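Local structure of aminotransferase (Psychrobacter arcticus 273-4, 3IF2) at residues Gln116-Gly128 with Tyr155-Phe168. The protein probably transfers amino groups between amino acids and keto acids, possibly valine and pyruvate, using pyridoxal 5'-phosphate as its cofactor. Residues are numbered along the deposited sequence; the frame is centred on the assembly and turned at random.
Sequences QNAFFYLFNLFGG and YIGYSDVHVEGQHF. With PLP (pyridoxal-5'-phosphate), chain C.
The segment 155-168, a loop until strand 168-170 begins, runs alongside helix 115-125, with Q116 facing G157 at one end, F120 CA and V161 CA 5.2 Å apart in the middle, and G128 beside H167 at the other end. N124 ties the two backbones together. N124 OD1 accepts a bond from V163 N at 2.9 Å, in the carbonyl plane and on a lone pair. N124 ND2 gives one bond to V161 O, at 2.8 Å and from above that carbonyl's plane, and one back to F120 O in its own helix. Three bonds thus fix the amide's rotation. With an alanine here, V161 O and V163 N would probably lose these partners and the loop would be likely to shift on the helix. Nearer the cofactor, Q116 NE2 bonds G157 O almost straight (3.0 Å, 174°) and also reaches V303 O of the second subunit. The chain of Q116 bends at chi2 (66°), which turns the amide to the loop while its backbone N holds the PLP phosphate. Beside these bonds F119, F123, Y158 and F168 form an aromatic cluster. Y158 points CE1 over the centre of the F119 ring, T-shaped, with planes at 82°. F123 in turn sets its CE2-CZ edge against one face of Y158, and F168 turns its edge toward the face of F123; both pairs are offset edge-to-face. V161 CG2 fills in beside F123 CD2 at 3.5 Å. Past the helix end, G128 CA sits over the face of H167 in a CH-pi contact, 3.7 Å from the ring centroid. Y158 OH bonds D245, which also bonds PLP, while Y155 lays a ring face on the pyridine. Such a helix N-terminus at the phosphate and aromatic ring over the pyridine are characteristic of the PLP site in fold-type I aminotransferases.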
# COMPACT_ATOMS: atom_id res chain seq x y z
N GLN A 116 6.83 5.72 -2.48
CA GLN A 116 6.89 5.82 -1.01
C GLN A 116 6.88 4.42 -0.36
O GLN A 116 7.62 4.14 0.59
CB GLN A 116 5.71 6.65 -0.47
CG GLN A 116 5.77 6.98 1.05
CD GLN A 116 6.90 7.90 1.43
OE1 GLN A 116 7.42 8.65 0.59
NE2 GLN A 116 7.28 7.87 2.70
N ASN A 117 6.01 3.56 -0.90
CA ASN A 117 5.92 2.15 -0.51
C ASN A 117 7.26 1.48 -0.80
O ASN A 117 7.77 0.70 0.02
CB ASN A 117 4.76 1.51 -1.30
CG ASN A 117 4.16 0.30 -0.65
OD1 ASN A 117 3.77 -0.65 -1.33
ND2 ASN A 117 4.00 0.35 0.66
N ALA A 118 7.87 1.81 -1.94
CA ALA A 118 9.20 1.31 -2.29
C ALA A 118 10.25 1.72 -1.24
O ALA A 118 11.06 0.90 -0.84
CB ALA A 118 9.63 1.74 -3.68
N PHE A 119 10.21 2.97 -0.76
CA PHE A 119 11.21 3.43 0.22
C PHE A 119 10.99 2.84 1.59
O PHE A 119 11.97 2.56 2.28
CB PHE A 119 11.33 4.95 0.28
CG PHE A 119 11.45 5.58 -1.05
CD1 PHE A 119 12.43 5.15 -1.95
CD2 PHE A 119 10.58 6.58 -1.43
CE1 PHE A 119 12.53 5.73 -3.22
CE2 PHE A 119 10.66 7.14 -2.66
CZ PHE A 119 11.65 6.72 -3.56
N PHE A 120 9.73 2.66 1.99
CA PHE A 120 9.40 1.98 3.24
C PHE A 120 10.00 0.56 3.21
O PHE A 120 10.59 0.13 4.19
CB PHE A 120 7.89 1.95 3.50
CG PHE A 120 7.52 1.13 4.71
CD1 PHE A 120 7.76 1.62 5.99
CD2 PHE A 120 6.96 -0.13 4.57
CE1 PHE A 120 7.45 0.86 7.13
CE2 PHE A 120 6.64 -0.89 5.70
CZ PHE A 120 6.88 -0.40 6.98
N TYR A 121 9.90 -0.14 2.08
CA TYR A 121 10.52 -1.45 1.96
C TYR A 121 12.05 -1.36 1.94
O TYR A 121 12.70 -1.95 2.82
CB TYR A 121 10.04 -2.24 0.72
CG TYR A 121 8.56 -2.62 0.65
CD1 TYR A 121 7.76 -2.76 1.79
CD2 TYR A 121 7.99 -2.93 -0.58
CE1 TYR A 121 6.42 -3.14 1.68
CE2 TYR A 121 6.68 -3.31 -0.71
CZ TYR A 121 5.88 -3.42 0.41
OH TYR A 121 4.58 -3.83 0.28
N LEU A 122 12.60 -0.61 0.98
CA LEU A 122 14.06 -0.53 0.79
C LEU A 122 14.84 0.00 2.01
O LEU A 122 15.89 -0.56 2.34
CB LEU A 122 14.43 0.27 -0.49
CG LEU A 122 14.00 -0.29 -1.87
CD1 LEU A 122 14.23 0.78 -2.98
CD2 LEU A 122 14.71 -1.63 -2.20
N PHE A 123 14.33 1.03 2.69
CA PHE A 123 15.05 1.58 3.84
C PHE A 123 15.01 0.66 5.07
O PHE A 123 15.96 0.64 5.85
CB PHE A 123 14.64 3.01 4.17
CG PHE A 123 14.90 4.03 3.06
CD1 PHE A 123 15.75 3.79 1.97
CD2 PHE A 123 14.36 5.30 3.19
CE1 PHE A 123 15.96 4.78 1.00
CE2 PHE A 123 14.60 6.27 2.26
CZ PHE A 123 15.39 6.02 1.16
N ASN A 124 13.92 -0.08 5.23
CA ASN A 124 13.83 -1.12 6.27
C ASN A 124 14.51 -2.43 5.85
O ASN A 124 14.88 -3.23 6.71
CB ASN A 124 12.37 -1.35 6.69
CG ASN A 124 11.87 -0.25 7.58
OD1 ASN A 124 12.34 -0.11 8.73
ND2 ASN A 124 10.93 0.55 7.09
N LEU A 125 14.68 -2.65 4.55
CA LEU A 125 15.38 -3.83 4.02
C LEU A 125 16.89 -3.69 4.22
O LEU A 125 17.55 -4.68 4.50
CB LEU A 125 15.07 -4.03 2.53
CG LEU A 125 15.58 -5.27 1.79
CD1 LEU A 125 14.93 -6.54 2.34
CD2 LEU A 125 15.35 -5.13 0.27
N PHE A 126 17.42 -2.47 4.09
CA PHE A 126 18.84 -2.20 4.18
C PHE A 126 19.25 -1.29 5.33
O PHE A 126 20.39 -0.88 5.39
CB PHE A 126 19.30 -1.58 2.86
CG PHE A 126 19.19 -2.51 1.70
CD1 PHE A 126 20.02 -3.64 1.64
CD2 PHE A 126 18.29 -2.26 0.65
CE1 PHE A 126 19.95 -4.53 0.56
CE2 PHE A 126 18.20 -3.14 -0.45
CZ PHE A 126 19.03 -4.29 -0.49
N GLY A 127 18.34 -0.98 6.25
CA GLY A 127 18.63 -0.09 7.37
C GLY A 127 17.95 -0.58 8.63
O GLY A 127 16.92 -1.27 8.56
N GLY A 128 18.50 -0.18 9.78
CA GLY A 128 18.04 -0.61 11.09
C GLY A 128 18.94 -1.72 11.61
O GLY A 128 20.09 -1.82 11.20
N TYR A 155 14.74 14.55 0.19
CA TYR A 155 13.30 14.38 0.29
C TYR A 155 12.77 14.21 1.71
O TYR A 155 13.18 13.30 2.43
CB TYR A 155 12.87 13.20 -0.59
CG TYR A 155 11.39 12.89 -0.61
CD1 TYR A 155 10.43 13.90 -0.79
CD2 TYR A 155 10.95 11.57 -0.52
CE1 TYR A 155 9.06 13.59 -0.81
CE2 TYR A 155 9.60 11.23 -0.56
CZ TYR A 155 8.66 12.23 -0.71
OH TYR A 155 7.36 11.85 -0.73
N ILE A 156 11.86 15.11 2.09
CA ILE A 156 11.19 15.11 3.40
C ILE A 156 10.54 13.75 3.74
O ILE A 156 10.55 13.34 4.90
CB ILE A 156 10.16 16.30 3.51
CG1 ILE A 156 9.61 16.49 4.94
CG2 ILE A 156 9.03 16.13 2.54
CD1 ILE A 156 8.77 17.76 5.11
N GLY A 157 10.00 13.08 2.73
CA GLY A 157 9.33 11.77 2.88
C GLY A 157 10.17 10.54 3.24
O GLY A 157 9.59 9.50 3.60
N TYR A 158 11.48 10.64 3.10
CA TYR A 158 12.38 9.59 3.55
C TYR A 158 12.44 9.52 5.08
O TYR A 158 12.53 8.44 5.62
CB TYR A 158 13.83 9.78 3.07
CG TYR A 158 14.08 9.79 1.57
CD1 TYR A 158 13.31 9.03 0.67
CD2 TYR A 158 15.18 10.47 1.06
CE1 TYR A 158 13.58 9.05 -0.72
CE2 TYR A 158 15.47 10.47 -0.30
CZ TYR A 158 14.67 9.78 -1.19
OH TYR A 158 15.00 9.83 -2.53
N SER A 159 12.37 10.69 5.74
CA SER A 159 12.55 10.87 7.21
C SER A 159 12.13 9.79 8.20
O SER A 159 12.93 9.37 9.03
CB SER A 159 11.83 12.14 7.68
OG SER A 159 12.39 13.29 7.10
N ASP A 160 10.87 9.38 8.11
CA ASP A 160 10.26 8.55 9.16
C ASP A 160 9.85 7.12 8.79
O ASP A 160 9.11 6.49 9.55
CB ASP A 160 9.03 9.32 9.70
CG ASP A 160 9.38 10.72 10.28
OD1 ASP A 160 10.53 10.98 10.73
OD2 ASP A 160 8.46 11.57 10.33
N VAL A 161 10.36 6.59 7.68
CA VAL A 161 9.94 5.24 7.23
C VAL A 161 10.51 4.07 8.05
O VAL A 161 9.97 2.98 7.97
CB VAL A 161 10.17 4.99 5.71
CG1 VAL A 161 9.49 6.08 4.87
CG2 VAL A 161 11.65 4.88 5.37
N HIS A 162 11.58 4.28 8.82
CA HIS A 162 12.14 3.18 9.62
C HIS A 162 11.15 2.69 10.68
O HIS A 162 10.43 3.49 11.27
CB HIS A 162 13.51 3.51 10.20
CG HIS A 162 14.59 3.52 9.16
ND1 HIS A 162 15.19 4.68 8.72
CD2 HIS A 162 15.13 2.51 8.45
CE1 HIS A 162 16.09 4.37 7.80
NE2 HIS A 162 16.07 3.06 7.61
N VAL A 163 11.08 1.38 10.86
CA VAL A 163 10.16 0.75 11.81
C VAL A 163 10.55 1.00 13.29
O VAL A 163 9.67 1.15 14.12
CB VAL A 163 9.99 -0.75 11.49
CG1 VAL A 163 9.16 -1.42 12.52
CG2 VAL A 163 9.33 -0.93 10.12
N GLU A 164 11.85 1.05 13.59
CA GLU A 164 12.36 1.35 14.94
C GLU A 164 13.45 2.41 14.84
O GLU A 164 14.39 2.24 14.10
CB GLU A 164 12.90 0.08 15.65
CG GLU A 164 13.56 0.38 17.05
CD GLU A 164 13.58 -0.79 18.08
OE1 GLU A 164 13.10 -1.91 17.79
OE2 GLU A 164 14.07 -0.58 19.22
N GLY A 165 13.32 3.49 15.61
CA GLY A 165 14.30 4.58 15.61
C GLY A 165 14.36 5.32 14.29
O GLY A 165 13.33 5.46 13.61
N GLN A 166 15.55 5.80 13.95
CA GLN A 166 15.82 6.52 12.69
C GLN A 166 17.27 6.23 12.30
O GLN A 166 18.16 6.40 13.10
CB GLN A 166 15.61 8.02 12.86
CG GLN A 166 15.56 8.77 11.54
CD GLN A 166 15.56 10.27 11.72
OE1 GLN A 166 16.43 10.83 12.41
NE2 GLN A 166 14.60 10.95 11.07
N HIS A 167 17.48 5.80 11.06
CA HIS A 167 18.76 5.28 10.59
C HIS A 167 19.21 5.91 9.27
O HIS A 167 19.24 5.25 8.22
CB HIS A 167 18.64 3.75 10.49
CG HIS A 167 18.14 3.12 11.75
ND1 HIS A 167 18.95 2.91 12.85
CD2 HIS A 167 16.90 2.73 12.12
CE1 HIS A 167 18.24 2.39 13.83
NE2 HIS A 167 16.99 2.26 13.41
N PHE A 168 19.53 7.20 9.34
CA PHE A 168 20.09 7.94 8.22
C PHE A 168 21.43 8.54 8.64
O PHE A 168 21.57 8.99 9.77
CB PHE A 168 19.15 9.06 7.78
CG PHE A 168 17.91 8.56 7.11
CD1 PHE A 168 17.99 7.98 5.83
CD2 PHE A 168 16.65 8.69 7.71
CE1 PHE A 168 16.85 7.52 5.17
CE2 PHE A 168 15.50 8.24 7.06
CZ PHE A 168 15.61 7.64 5.78
N1 PLP C . 10.51 10.78 -4.68
C2 PLP C . 10.52 12.16 -4.64
C2A PLP C . 11.82 12.85 -4.88
C3 PLP C . 9.32 12.87 -4.39
O3 PLP C . 9.28 14.24 -4.35
C4 PLP C . 8.12 12.15 -4.15
C4A PLP C . 6.93 12.95 -3.62
O4A PLP C . 5.80 12.83 -4.11
C5 PLP C . 8.14 10.72 -4.20
C6 PLP C . 9.36 10.07 -4.46
C5A PLP C . 6.90 9.84 -3.91
O4P PLP C . 6.11 9.59 -5.05
P PLP C . 4.97 8.46 -5.03
O1P PLP C . 4.76 7.62 -3.80
O2P PLP C . 5.43 7.58 -6.15
O3P PLP C . 3.71 9.17 -5.33